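Local atomic coordinates of shikimate dehydrogenase (NADP(+)) (Thermus thermophilus, PDB entry 2D5C), a protein that catalyses the reversible NADPH-linked reduction of 3-dehydroshikimate to shikimate in the chorismate pathway that leads to the aromatic amino acids. Residues 113-125 / 135-147. Residues are numbered along the deposited sequence; the frame is centred on the assembly and turned at random.
Sequences IPLKGPALVLGAG and LREAGLEVWVWNR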
loop_
_atom_site.group_PDB
_atom_site.type_symbol
_atom_site.label_atom_id
_atom_site.label_comp_id
_atom_site.label_asym_id
_atom_site.label_seq_id
_atom_site.Cartn_x
_atom_site.Cartn_y
_atom_site.Cartn_z
ATOM N N ILE A 113 -22.645 -13.129 17.970
ATOM C CA ILE A 113 -22.863 -14.429 17.356
ATOM C C ILE A 113 -21.745 -15.335 17.855
ATOM O O ILE A 113 -20.575 -15.097 17.571
ATOM C CB ILE A 113 -22.802 -14.336 15.821
ATOM C CG1 ILE A 113 -23.745 -13.236 15.325
ATOM C CG2 ILE A 113 -23.173 -15.682 15.203
ATOM C CD1 ILE A 113 -25.216 -13.520 15.555
ATOM N N PRO A 114 -22.090 -16.387 18.609
ATOM C CA PRO A 114 -21.081 -17.306 19.135
ATOM C C PRO A 114 -20.320 -18.069 18.056
ATOM O O PRO A 114 -20.906 -18.537 17.080
ATOM C CB PRO A 114 -21.897 -18.227 20.036
ATOM C CG PRO A 114 -23.199 -18.294 19.343
ATOM C CD PRO A 114 -23.446 -16.857 18.943
ATOM N N LEU A 115 -19.009 -18.185 18.233
ATOM C CA LEU A 115 -18.197 -18.904 17.269
ATOM C C LEU A 115 -18.339 -20.389 17.530
ATOM O O LEU A 115 -17.418 -21.041 18.018
ATOM C CB LEU A 115 -16.734 -18.473 17.369
ATOM C CG LEU A 115 -16.444 -17.107 16.743
ATOM C CD1 LEU A 115 -15.007 -16.692 17.039
ATOM C CD2 LEU A 115 -16.688 -17.178 15.238
ATOM N N LYS A 116 -19.514 -20.915 17.207
ATOM C CA LYS A 116 -19.801 -22.322 17.402
ATOM C C LYS A 116 -20.262 -22.960 16.104
ATOM O O LYS A 116 -21.120 -22.421 15.403
ATOM C CB LYS A 116 -20.877 -22.498 18.478
ATOM C CG LYS A 116 -20.498 -21.889 19.819
ATOM C CD LYS A 116 -21.244 -22.544 20.968
ATOM C CE LYS A 116 -20.666 -22.110 22.308
ATOM N NZ LYS A 116 -21.092 -23.014 23.416
ATOM N N GLY A 117 -19.676 -24.107 15.785
ATOM C CA GLY A 117 -20.046 -24.818 14.577
ATOM C C GLY A 117 -20.917 -26.006 14.916
ATOM O O GLY A 117 -21.325 -26.169 16.071
ATOM N N PRO A 118 -21.235 -26.860 13.935
ATOM C CA PRO A 118 -20.811 -26.746 12.535
ATOM C C PRO A 118 -21.392 -25.483 11.913
ATOM O O PRO A 118 -22.542 -25.132 12.173
ATOM C CB PRO A 118 -21.406 -27.998 11.891
ATOM C CG PRO A 118 -21.509 -28.960 13.022
ATOM C CD PRO A 118 -22.001 -28.096 14.143
ATOM N N ALA A 119 -20.590 -24.810 11.096
ATOM C CA ALA A 119 -21.019 -23.591 10.417
ATOM C C ALA A 119 -21.197 -23.951 8.946
ATOM O O ALA A 119 -20.258 -24.415 8.307
ATOM C CB ALA A 119 -19.949 -22.518 10.565
ATOM N N LEU A 120 -22.401 -23.744 8.411
ATOM C CA LEU A 120 -22.669 -24.055 7.003
ATOM C C LEU A 120 -22.738 -22.782 6.171
ATOM O O LEU A 120 -23.537 -21.886 6.440
ATOM C CB LEU A 120 -23.986 -24.828 6.858
ATOM C CG LEU A 120 -24.511 -25.041 5.425
ATOM C CD1 LEU A 120 -23.500 -25.811 4.570
ATOM C CD2 LEU A 120 -25.833 -25.780 5.488
ATOM N N VAL A 121 -21.884 -22.709 5.161
ATOM C CA VAL A 121 -21.840 -21.565 4.267
ATOM C C VAL A 121 -22.566 -21.966 2.979
ATOM O O VAL A 121 -22.208 -22.954 2.339
ATOM C CB VAL A 121 -20.385 -21.178 3.938
ATOM C CG1 VAL A 121 -20.363 -19.916 3.045
ATOM C CG2 VAL A 121 -19.605 -20.938 5.248
ATOM N N LEU A 122 -23.624 -21.236 2.651
ATOM C CA LEU A 122 -24.367 -21.512 1.435
ATOM C C LEU A 122 -23.789 -20.617 0.349
ATOM O O LEU A 122 -23.802 -19.394 0.484
ATOM C CB LEU A 122 -25.848 -21.199 1.626
ATOM C CG LEU A 122 -26.542 -21.897 2.798
ATOM C CD1 LEU A 122 -28.012 -21.456 2.767
ATOM C CD2 LEU A 122 -26.421 -23.423 2.711
ATOM N N GLY A 123 -23.279 -21.231 -0.717
ATOM C CA GLY A 123 -22.701 -20.461 -1.801
ATOM C C GLY A 123 -21.192 -20.570 -1.747
ATOM O O GLY A 123 -20.592 -20.255 -0.722
ATOM N N ALA A 124 -20.576 -21.036 -2.831
ATOM C CA ALA A 124 -19.125 -21.174 -2.841
ATOM C C ALA A 124 -18.440 -20.258 -3.850
ATOM O O ALA A 124 -17.423 -20.625 -4.447
ATOM C CB ALA A 124 -18.722 -22.637 -3.075
ATOM N N GLY A 125 -19.012 -19.072 -4.036
ATOM C CA GLY A 125 -18.430 -18.085 -4.929
ATOM C C GLY A 125 -17.414 -17.286 -4.127
ATOM O O GLY A 125 -16.983 -17.744 -3.073
ATOM N N LEU A 135 -14.083 -18.502 8.757
ATOM C CA LEU A 135 -14.553 -19.428 9.783
ATOM C C LEU A 135 -13.524 -20.518 10.029
ATOM O O LEU A 135 -13.411 -21.024 11.142
ATOM C CB LEU A 135 -15.879 -20.065 9.375
ATOM C CG LEU A 135 -17.050 -19.094 9.284
ATOM C CD1 LEU A 135 -18.264 -19.827 8.754
ATOM C CD2 LEU A 135 -17.336 -18.512 10.663
ATOM N N ARG A 136 -12.771 -20.876 8.988
ATOM C CA ARG A 136 -11.736 -21.907 9.138
ATOM C C ARG A 136 -10.613 -21.333 10.001
ATOM O O ARG A 136 -10.070 -22.007 10.892
ATOM C CB ARG A 136 -11.163 -22.318 7.768
ATOM C CG ARG A 136 -10.138 -23.475 7.877
ATOM C CD ARG A 136 -9.371 -23.741 6.574
ATOM N NE ARG A 136 -8.426 -22.673 6.237
ATOM C CZ ARG A 136 -7.398 -22.824 5.403
ATOM N NH1 ARG A 136 -7.184 -23.999 4.825
ATOM N NH2 ARG A 136 -6.582 -21.802 5.146
ATOM N N GLU A 137 -10.271 -20.079 9.736
ATOM C CA GLU A 137 -9.204 -19.403 10.461
ATOM C C GLU A 137 -9.568 -19.276 11.933
ATOM O O GLU A 137 -8.695 -19.343 12.813
ATOM C CB GLU A 137 -8.956 -18.025 9.852
ATOM C CG GLU A 137 -7.904 -17.192 10.570
ATOM C CD GLU A 137 -7.550 -15.931 9.802
ATOM O OE1 GLU A 137 -8.442 -15.382 9.119
ATOM O OE2 GLU A 137 -6.385 -15.484 9.889
ATOM N N ALA A 138 -10.861 -19.092 12.193
ATOM C CA ALA A 138 -11.359 -18.963 13.563
ATOM C C ALA A 138 -11.403 -20.306 14.286
ATOM O O ALA A 138 -11.763 -20.380 15.466
ATOM C CB ALA A 138 -12.743 -18.328 13.551
ATOM N N GLY A 139 -11.058 -21.377 13.579
ATOM C CA GLY A 139 -11.034 -22.691 14.186
ATOM C C GLY A 139 -12.336 -23.461 14.286
ATOM O O GLY A 139 -12.436 -24.381 15.095
ATOM N N LEU A 140 -13.338 -23.115 13.481
ATOM C CA LEU A 140 -14.601 -23.844 13.550
ATOM C C LEU A 140 -14.675 -24.942 12.516
ATOM O O LEU A 140 -13.904 -24.955 11.554
ATOM C CB LEU A 140 -15.793 -22.921 13.307
ATOM C CG LEU A 140 -16.011 -21.699 14.183
ATOM C CD1 LEU A 140 -17.393 -21.143 13.902
ATOM C CD2 LEU A 140 -15.869 -22.060 15.668
ATOM N N GLU A 141 -15.593 -25.873 12.752
ATOM C CA GLU A 141 -15.870 -26.955 11.823
ATOM C C GLU A 141 -16.759 -26.290 10.767
ATOM O O GLU A 141 -17.826 -25.787 11.099
ATOM C CB GLU A 141 -16.661 -28.055 12.518
ATOM C CG GLU A 141 -17.100 -29.188 11.601
ATOM C CD GLU A 141 -17.824 -30.304 12.343
ATOM O OE1 GLU A 141 -18.133 -31.337 11.710
ATOM O OE2 GLU A 141 -18.092 -30.148 13.556
ATOM N N VAL A 142 -16.325 -26.298 9.511
ATOM C CA VAL A 142 -17.083 -25.645 8.445
ATOM C C VAL A 142 -17.615 -26.619 7.391
ATOM O O VAL A 142 -16.905 -27.535 6.966
ATOM C CB VAL A 142 -16.200 -24.579 7.730
ATOM C CG1 VAL A 142 -17.031 -23.751 6.757
ATOM C CG2 VAL A 142 -15.551 -23.671 8.760
ATOM N N TRP A 143 -18.872 -26.416 6.997
ATOM C CA TRP A 143 -19.502 -27.219 5.953
ATOM C C TRP A 143 -19.825 -26.230 4.844
ATOM O O TRP A 143 -20.065 -25.047 5.112
ATOM C CB TRP A 143 -20.806 -27.851 6.415
ATOM C CG TRP A 143 -20.675 -28.816 7.530
ATOM C CD1 TRP A 143 -19.532 -29.414 7.981
ATOM C CD2 TRP A 143 -21.739 -29.317 8.339
ATOM N NE1 TRP A 143 -19.824 -30.260 9.029
ATOM C CE2 TRP A 143 -21.174 -30.219 9.267
ATOM C CE3 TRP A 143 -23.119 -29.091 8.368
ATOM C CZ2 TRP A 143 -21.944 -30.897 10.216
ATOM C CZ3 TRP A 143 -23.888 -29.767 9.313
ATOM C CH2 TRP A 143 -23.294 -30.659 10.225
ATOM N N VAL A 144 -19.831 -26.705 3.599
ATOM C CA VAL A 144 -20.136 -25.834 2.475
ATOM C C VAL A 144 -21.083 -26.513 1.485
ATOM O O VAL A 144 -21.062 -27.726 1.306
ATOM C CB VAL A 144 -18.843 -25.426 1.703
ATOM C CG1 VAL A 144 -17.886 -24.678 2.635
ATOM C CG2 VAL A 144 -18.152 -26.680 1.159
ATOM N N TRP A 145 -21.915 -25.706 0.855
ATOM C CA TRP A 145 -22.859 -26.199 -0.142
ATOM C C TRP A 145 -22.917 -25.155 -1.250
ATOM O O TRP A 145 -22.685 -23.968 -1.011
ATOM C CB TRP A 145 -24.247 -26.374 0.477
ATOM C CG TRP A 145 -25.301 -26.710 -0.521
ATOM C CD1 TRP A 145 -25.654 -27.959 -0.960
ATOM C CD2 TRP A 145 -26.114 -25.780 -1.246
ATOM N NE1 TRP A 145 -26.640 -27.856 -1.917
ATOM C CE2 TRP A 145 -26.938 -26.532 -2.111
ATOM C CE3 TRP A 145 -26.225 -24.381 -1.250
ATOM C CZ2 TRP A 145 -27.862 -25.933 -2.973
ATOM C CZ3 TRP A 145 -27.143 -23.784 -2.108
ATOM C CH2 TRP A 145 -27.952 -24.564 -2.960
ATOM N N ASN A 146 -23.223 -25.605 -2.462
ATOM C CA ASN A 146 -23.342 -24.717 -3.612
ATOM C C ASN A 146 -24.332 -25.362 -4.580
ATOM O O ASN A 146 -24.391 -26.586 -4.663
ATOM C CB ASN A 146 -21.987 -24.557 -4.296
ATOM C CG ASN A 146 -21.981 -23.427 -5.306
ATOM O OD1 ASN A 146 -22.188 -22.271 -4.953
ATOM N ND2 ASN A 146 -21.748 -23.760 -6.571
ATOM N N ARG A 147 -25.101 -24.558 -5.315
ATOM C CA ARG A 147 -26.071 -25.136 -6.251
ATOM C C ARG A 147 -25.385 -26.113 -7.202
ATOM O O ARG A 147 -25.982 -27.110 -7.622
ATOM C CB ARG A 147 -26.808 -24.046 -7.037
ATOM C CG ARG A 147 -25.968 -23.269 -8.023
ATOM C CD ARG A 147 -26.793 -22.144 -8.627
ATOM N NE ARG A 147 -26.004 -21.304 -9.523
ATOM C CZ ARG A 147 -26.443 -20.172 -10.064
ATOM N NH1 ARG A 147 -27.669 -19.741 -9.797
ATOM N NH2 ARG A 147 -25.658 -19.470 -10.869
#
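P118 lies over one face of the W143 indole in a CH-pi contact, its CB 3.5 Å from the centroid of the six-membered ring. R162 makes a cation-pi contact with the same indole. The ring NE1 gives a weak hydrogen bond to E141 OE1, and the extended E141 chain brings OE2 beside P118 CG. R147 N lies over one face of the W145 ring, toward its rim, and L122 CD2 approaches CE3 obliquely at 4.1 Å. With CG anti to N (chi1 171°), L120 brings CD1 toward the neighbouring strand, 3.9 Å from W143 CB. With an alanine at W143 the indole is gone, and P118 would probably lose its flat support, while E141, without its weak tether, would probably be freer to turn. On the other side of the sheet, L135 CD1 touches A119 CB (3.7 Å) and V121 CG2 (3.9 Å). Between these layers, strands 119-122 and 142-145 run parallel, joined by a ladder of backbone bonds from A119 N to G123 N. Past its end, A124 N bonds N146 OD1 at 2.9 Å, with the donor above the amide plane. N146 ND2 bonds T148 O, which helps fix the amide. G123, A124, G125, N146 and R147 bind NADP(+). With helix 126-137 the strands form the beta-alpha-beta unit of a Rossmann fold.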